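Local coordinates for protein beta-n-acetylhexosaminidase (Streptococcus pneumoniae, PDB 4AZI) that hydrolyses terminal N-acetyl-beta-D-hexosamine residues of glycans, as a family 20 catalytic module of the pneumococcal exo-beta-D-N-acetylglucosaminidase StrH, at residues 131-136 / 152-157; 142-147 / 186-191. The protein carries 2 engineered substitutions. One frame throughout, in Å; residues are numbered along the deposited sequence.

Contact 1: residues 131-136 / 152-157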
loop_
_atom_site.group_PDB
_atom_site.type_symbol
_atom_site.label_atom_id
_atom_site.label_comp_id
_atom_site.label_asym_id
_atom_site.label_seq_id
_atom_site.Cartn_x
_atom_site.Cartn_y
_atom_site.Cartn_z
ATOM N N LEU A 131 -27.624 3.055 -1.734
ATOM C CA LEU A 131 -28.115 3.131 -0.362
ATOM C C LEU A 131 -28.917 4.404 -0.090
ATOM O O LEU A 131 -29.297 4.663 1.044
ATOM C CB LEU A 131 -26.950 2.994 0.632
ATOM C CG LEU A 131 -26.188 1.662 0.593
ATOM C CD1 LEU A 131 -24.820 1.781 1.247
ATOM C CD2 LEU A 131 -27.009 0.536 1.223
ATOM N N GLY A 132 -29.170 5.199 -1.125
ATOM C CA GLY A 132 -30.047 6.361 -1.003
ATOM C C GLY A 132 -29.349 7.668 -0.679
ATOM O O GLY A 132 -30.002 8.659 -0.334
ATOM N N ILE A 133 -28.021 7.673 -0.795
ATOM C CA ILE A 133 -27.233 8.887 -0.598
ATOM C C ILE A 133 -27.033 9.508 -1.983
ATOM O O ILE A 133 -26.202 9.034 -2.775
ATOM C CB ILE A 133 -25.881 8.583 0.092
ATOM C CG1 ILE A 133 -26.109 7.978 1.486
ATOM C CG2 ILE A 133 -25.025 9.844 0.205
ATOM C CD1 ILE A 133 -24.967 7.099 1.979
ATOM N N LYS A 134 -27.818 10.544 -2.280
ATOM C CA LYS A 134 -27.805 11.178 -3.605
ATOM C C LYS A 134 -26.643 12.149 -3.749
ATOM O O LYS A 134 -26.258 12.818 -2.784
ATOM C CB LYS A 134 -29.109 11.949 -3.869
ATOM C CG LYS A 134 -30.386 11.122 -3.854
ATOM C CD LYS A 134 -31.599 12.024 -4.037
ATOM C CE LYS A 134 -32.897 11.236 -3.947
ATOM N NZ LYS A 134 -33.091 10.323 -5.113
ATOM N N ASN A 135 -26.120 12.250 -4.969
ATOM C CA ASN A 135 -25.057 13.204 -5.305
ATOM C C ASN A 135 -23.827 13.148 -4.384
ATOM O O ASN A 135 -23.406 14.176 -3.847
ATOM C CB ASN A 135 -25.620 14.633 -5.329
ATOM C CG ASN A 135 -26.785 14.782 -6.283
ATOM O OD1 ASN A 135 -27.873 15.208 -5.890
ATOM N ND2 ASN A 135 -26.571 14.412 -7.536
ATOM N N PRO A 136 -23.239 11.955 -4.193
ATOM C CA PRO A 136 -22.038 11.967 -3.362
ATOM C C PRO A 136 -20.811 12.478 -4.119
ATOM O O PRO A 136 -19.756 12.662 -3.516
ATOM C CB PRO A 136 -21.859 10.495 -2.999
ATOM C CG PRO A 136 -22.412 9.766 -4.171
ATOM C CD PRO A 136 -23.569 10.595 -4.661
ATOM N N ASN A 152 -20.657 17.501 0.952
ATOM C CA ASN A 152 -21.759 16.583 1.191
ATOM C C ASN A 152 -21.584 15.784 2.494
ATOM O O ASN A 152 -21.025 14.683 2.486
ATOM C CB ASN A 152 -21.969 15.646 -0.004
ATOM C CG ASN A 152 -23.220 14.799 0.141
ATOM O OD1 ASN A 152 -23.801 14.718 1.224
ATOM N ND2 ASN A 152 -23.646 14.167 -0.948
ATOM N N GLU A 153 -22.085 16.347 3.593
ATOM C CA GLU A 153 -22.023 15.724 4.924
ATOM C C GLU A 153 -22.531 14.280 4.974
ATOM O O GLU A 153 -21.901 13.417 5.584
ATOM C CB GLU A 153 -22.795 16.560 5.947
ATOM C CG GLU A 153 -21.967 17.596 6.688
ATOM C CD GLU A 153 -22.451 17.800 8.118
ATOM O OE1 GLU A 153 -23.552 18.361 8.301
ATOM O OE2 GLU A 153 -21.734 17.396 9.062
ATOM N N GLU A 154 -23.675 14.030 4.347
ATOM C CA GLU A 154 -24.263 12.686 4.307
ATOM C C GLU A 154 -23.305 11.645 3.725
ATOM O O GLU A 154 -23.152 10.556 4.282
ATOM C CB GLU A 154 -25.557 12.714 3.507
ATOM C CG GLU A 154 -26.286 11.382 3.408
ATOM C CD GLU A 154 -27.643 11.541 2.755
ATOM O OE1 GLU A 154 -27.731 12.242 1.724
ATOM O OE2 GLU A 154 -28.621 10.977 3.278
ATOM N N ALA A 155 -22.662 11.991 2.615
ATOM C CA ALA A 155 -21.683 11.122 1.979
ATOM C C ALA A 155 -20.416 10.971 2.830
ATOM O O ALA A 155 -19.915 9.854 3.015
ATOM C CB ALA A 155 -21.345 11.629 0.583
ATOM N N MET A 156 -19.919 12.103 3.328
ATOM C CA MET A 156 -18.750 12.181 4.211
ATOM C C MET A 156 -18.965 11.413 5.520
ATOM O O MET A 156 -18.078 10.688 5.972
ATOM C CB MET A 156 -18.432 13.649 4.541
ATOM C CG MET A 156 -18.038 14.497 3.341
ATOM S SD MET A 156 -16.263 14.505 3.051
ATOM C CE MET A 156 -15.782 15.865 4.113
ATOM N N ASN A 157 -20.146 11.569 6.121
ATOM C CA ASN A 157 -20.454 10.836 7.346
ATOM C C ASN A 157 -20.468 9.344 7.078
ATOM O O ASN A 157 -19.944 8.560 7.870
ATOM C CB ASN A 157 -21.760 11.310 7.985
ATOM C CG ASN A 157 -21.609 12.645 8.698
ATOM O OD1 ASN A 157 -20.509 13.040 9.060
ATOM N ND2 ASN A 157 -22.721 13.339 8.909
HETATM O O HOH W 1 -29.727 11.572 -0.066
HETATM O O HOH W 2 -26.733 13.432 -0.215
#

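Contact 2: residues 142-147 / 186-191. With EDO (1,2-ethanediol), chain F.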
loop_
_atom_site.group_PDB
_atom_site.type_symbol
_atom_site.label_atom_id
_atom_site.label_comp_id
_atom_site.label_asym_id
_atom_site.label_seq_id
_atom_site.Cartn_x
_atom_site.Cartn_y
_atom_site.Cartn_z
ATOM N N LYS A 142 -17.040 18.441 -14.803
ATOM C CA LYS A 142 -18.140 17.505 -14.977
ATOM C C LYS A 142 -18.369 16.805 -13.649
ATOM O O LYS A 142 -17.629 17.036 -12.684
ATOM C CB LYS A 142 -17.837 16.484 -16.073
ATOM C CG LYS A 142 -16.613 15.610 -15.841
ATOM C CD LYS A 142 -16.709 14.345 -16.681
ATOM C CE LYS A 142 -15.379 13.618 -16.724
ATOM N NZ LYS A 142 -15.494 12.229 -17.250
ATOM N N VAL A 143 -19.397 15.964 -13.596
ATOM C CA VAL A 143 -19.621 15.122 -12.431
ATOM C C VAL A 143 -18.542 14.046 -12.396
ATOM O O VAL A 143 -18.370 13.291 -13.355
ATOM C CB VAL A 143 -21.038 14.512 -12.431
ATOM C CG1 VAL A 143 -21.216 13.545 -11.266
ATOM C CG2 VAL A 143 -22.080 15.624 -12.368
ATOM N N SER A 144 -17.791 14.011 -11.299
ATOM C CA SER A 144 -16.699 13.050 -11.159
ATOM C C SER A 144 -17.232 11.636 -10.989
ATOM O O SER A 144 -18.284 11.418 -10.382
ATOM C CB SER A 144 -15.801 13.412 -9.971
ATOM O OG SER A 144 -14.881 12.366 -9.709
ATOM N N LYS A 145 -16.495 10.675 -11.527
ATOM C CA LYS A 145 -16.808 9.273 -11.295
ATOM C C LYS A 145 -15.932 8.666 -10.209
ATOM O O LYS A 145 -16.129 7.511 -9.829
ATOM C CB LYS A 145 -16.674 8.472 -12.583
ATOM C CG LYS A 145 -17.720 8.850 -13.616
ATOM C CD LYS A 145 -18.228 7.610 -14.328
ATOM C CE LYS A 145 -19.732 7.704 -14.515
ATOM N NZ LYS A 145 -20.492 7.396 -13.273
ATOM N N THR A 146 -14.977 9.443 -9.701
ATOM C CA THR A 146 -13.951 8.898 -8.802
ATOM C C THR A 146 -13.966 9.483 -7.409
ATOM O O THR A 146 -13.503 8.842 -6.467
ATOM C CB THR A 146 -12.518 9.103 -9.358
ATOM O OG1 THR A 146 -12.195 10.500 -9.380
ATOM C CG2 THR A 146 -12.386 8.521 -10.756
ATOM N N THR A 147 -14.496 10.698 -7.287
ATOM C CA THR A 147 -14.226 11.542 -6.127
ATOM C C THR A 147 -15.472 12.047 -5.404
ATOM O O THR A 147 -16.483 12.375 -6.035
ATOM C CB THR A 147 -13.344 12.730 -6.556
ATOM O OG1 THR A 147 -12.062 12.229 -6.966
ATOM C CG2 THR A 147 -13.159 13.714 -5.435
ATOM N N ASN A 186 -9.180 13.880 -10.285
ATOM C CA ASN A 186 -8.404 14.018 -11.512
ATOM C C ASN A 186 -9.273 13.905 -12.770
ATOM O O ASN A 186 -9.029 14.591 -13.757
ATOM C CB ASN A 186 -7.208 13.061 -11.558
ATOM C CG ASN A 186 -7.591 11.602 -11.389
ATOM O OD1 ASN A 186 -8.745 11.255 -11.118
ATOM N ND2 ASN A 186 -6.598 10.728 -11.527
ATOM N N ASP A 187 -10.307 13.071 -12.697
ATOM C CA ASP A 187 -11.174 12.797 -13.843
ATOM C C ASP A 187 -12.085 13.966 -14.213
ATOM O O ASP A 187 -12.628 14.007 -15.319
ATOM C CB ASP A 187 -12.001 11.529 -13.590
ATOM C CG ASP A 187 -13.145 11.746 -12.612
ATOM O OD1 ASP A 187 -12.930 12.277 -11.490
ATOM O OD2 ASP A 187 -14.275 11.365 -12.967
ATOM N N ALA A 188 -12.240 14.913 -13.293
ATOM C CA ALA A 188 -13.210 15.992 -13.438
ATOM C C ALA A 188 -12.549 17.362 -13.490
ATOM O O ALA A 188 -13.238 18.370 -13.521
ATOM C CB ALA A 188 -14.218 15.942 -12.294
ATOM N N THR A 189 -11.215 17.390 -13.488
ATOM C CA THR A 189 -10.459 18.643 -13.465
ATOM C C THR A 189 -9.227 18.592 -14.368
ATOM O O THR A 189 -8.363 19.450 -14.267
ATOM C CB THR A 189 -9.956 18.964 -12.041
ATOM O OG1 THR A 189 -9.073 17.921 -11.609
ATOM C CG2 THR A 189 -11.116 19.118 -11.044
ATOM N N SER A 190 -9.162 17.590 -15.246
ATOM C CA SER A 190 -7.944 17.243 -16.012
ATOM C C SER A 190 -6.682 17.208 -15.146
ATOM O O SER A 190 -5.664 17.819 -15.471
ATOM C CB SER A 190 -7.755 18.129 -17.252
ATOM O OG SER A 190 -8.978 18.296 -17.941
ATOM N N ALA A 191 -6.776 16.472 -14.040
ATOM C CA ALA A 191 -5.662 16.263 -13.124
ATOM C C ALA A 191 -5.123 17.578 -12.565
ATOM O O ALA A 191 -3.914 17.799 -12.553
ATOM C CB ALA A 191 -4.550 15.437 -13.780
HETATM C C1 EDO F . -3.938 8.292 -13.352
HETATM O O1 EDO F . -2.761 8.233 -12.537
HETATM C C2 EDO F . -5.026 7.403 -12.750
HETATM O O2 EDO F . -5.538 8.006 -11.560
HETATM O O HOH W 3 -14.722 10.336 -15.343
HETATM O O HOH W 4 -9.348 10.173 -8.126
#

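Contact 1: residues 131-136 / 152-157
I133, P136 and A155 make the close-packed side of a loop-to-helix contact in the TIM-barrel domain: a Schellman motif with G132 as its positive-phi C-prime residue ends helix 122-130, and the chain leaving it lies against the N-terminal turn of helix 153-170. A155 CB meets P136 CB at 3.8 Å and I133 CG2 at 4.1 Å, with M128 of helix 122-130 touching all three residues. I133 CG2, anti to its own backbone N, also rests on the aliphatic stem of E154, 3.8 Å from E154 CG. The stem, extended past that point, carries the carboxylate to the loose, watery side of the contact. There E154 OE1 accepts from two waters; one bridges to G132 O and K134 N, the other to K134 O and N152 ND2, while the K134 chain leads away. Between the two sides, N152 works with both ends of its amide. Its OD1 accepts from A155 N at 3.3 Å (N-H...O 166°), capping the helix as N-cap. Its ND2, with the acceptor close to the amide plane, bonds N135 O at 2.9 Å, bent to 141° and reaching that oxygen from above the carbonyl plane.

Contact 2: residues 142-147 / 186-191
S144 and A188 bring their CA atoms within 5.1 Å where strand 143-144, just before the chain turns a corner at K145 and T146, passes the short, loosely formed helix 186-189, which in the TIM-barrel catalytic domain follows barrel strand 176-180 and the pocket residues D182 and E183. The D187 carboxylate, with CG set between backbone N and carbonyl carbon (chi1 75°), bonds to three successive residues of this corner. S144 OG donates to the syn lone pair of D187 OD1 at 2.6 Å. T146 OG1 comes to the same oxygen from well above the carboxylate plane, at 2.9 Å. D187 OD2 takes the backbone N of K145 on its syn side at 2.7 Å, almost straight at 175°. S144 OG has a second task: it accepts from T146 N at 2.9 Å, forming an ST turn, and from T147 N. T147 OG1 in turn donates to T146 OG1 and takes a bond from A185 N.

The flanks are apolar or wet. A188 CB packs on S144 CB at 3.8 Å, and the extended K142 chain brings its CE against D187 O, its NZ linked to D187 OD2 through a water. Another water joins T146 OG1 to N186 OD1, while N186 ND2 bonds O2 of a 1,2-ethanediol, probably from the crystallisation liquor, at 2.9 Å; E183 of the inhibitor pocket also holds it. Three protein donors and a bridging water grip the D187 carboxylate, fixing its rotation; with K142 NZ 4.5 Å from D187 OD2, beyond a salt bridge, they would probably favour its ionised form.

The segments alternate along the chain: 131-136 of contact 1, 142-147 of contact 2, then 152-157 and 186-191. The first three lie in the connection between barrel strands 110-117 and 176-180, and the last follows strand 176-180. The contact centres are about 17 Å apart, and the nearest atoms come to about 4 Å without touching. Contact 1 joins the end of helix 122-130 to the start of helix 153-170, on the outside of the barrel. Contact 2 ties the corner of the same connection to the short helix 186-189 just after D182 and E183. The connection is thus held to its own helix 153-170 by contact 1 and, by contact 2, to the short helix that leads to A191, which touches the bound inhibitor.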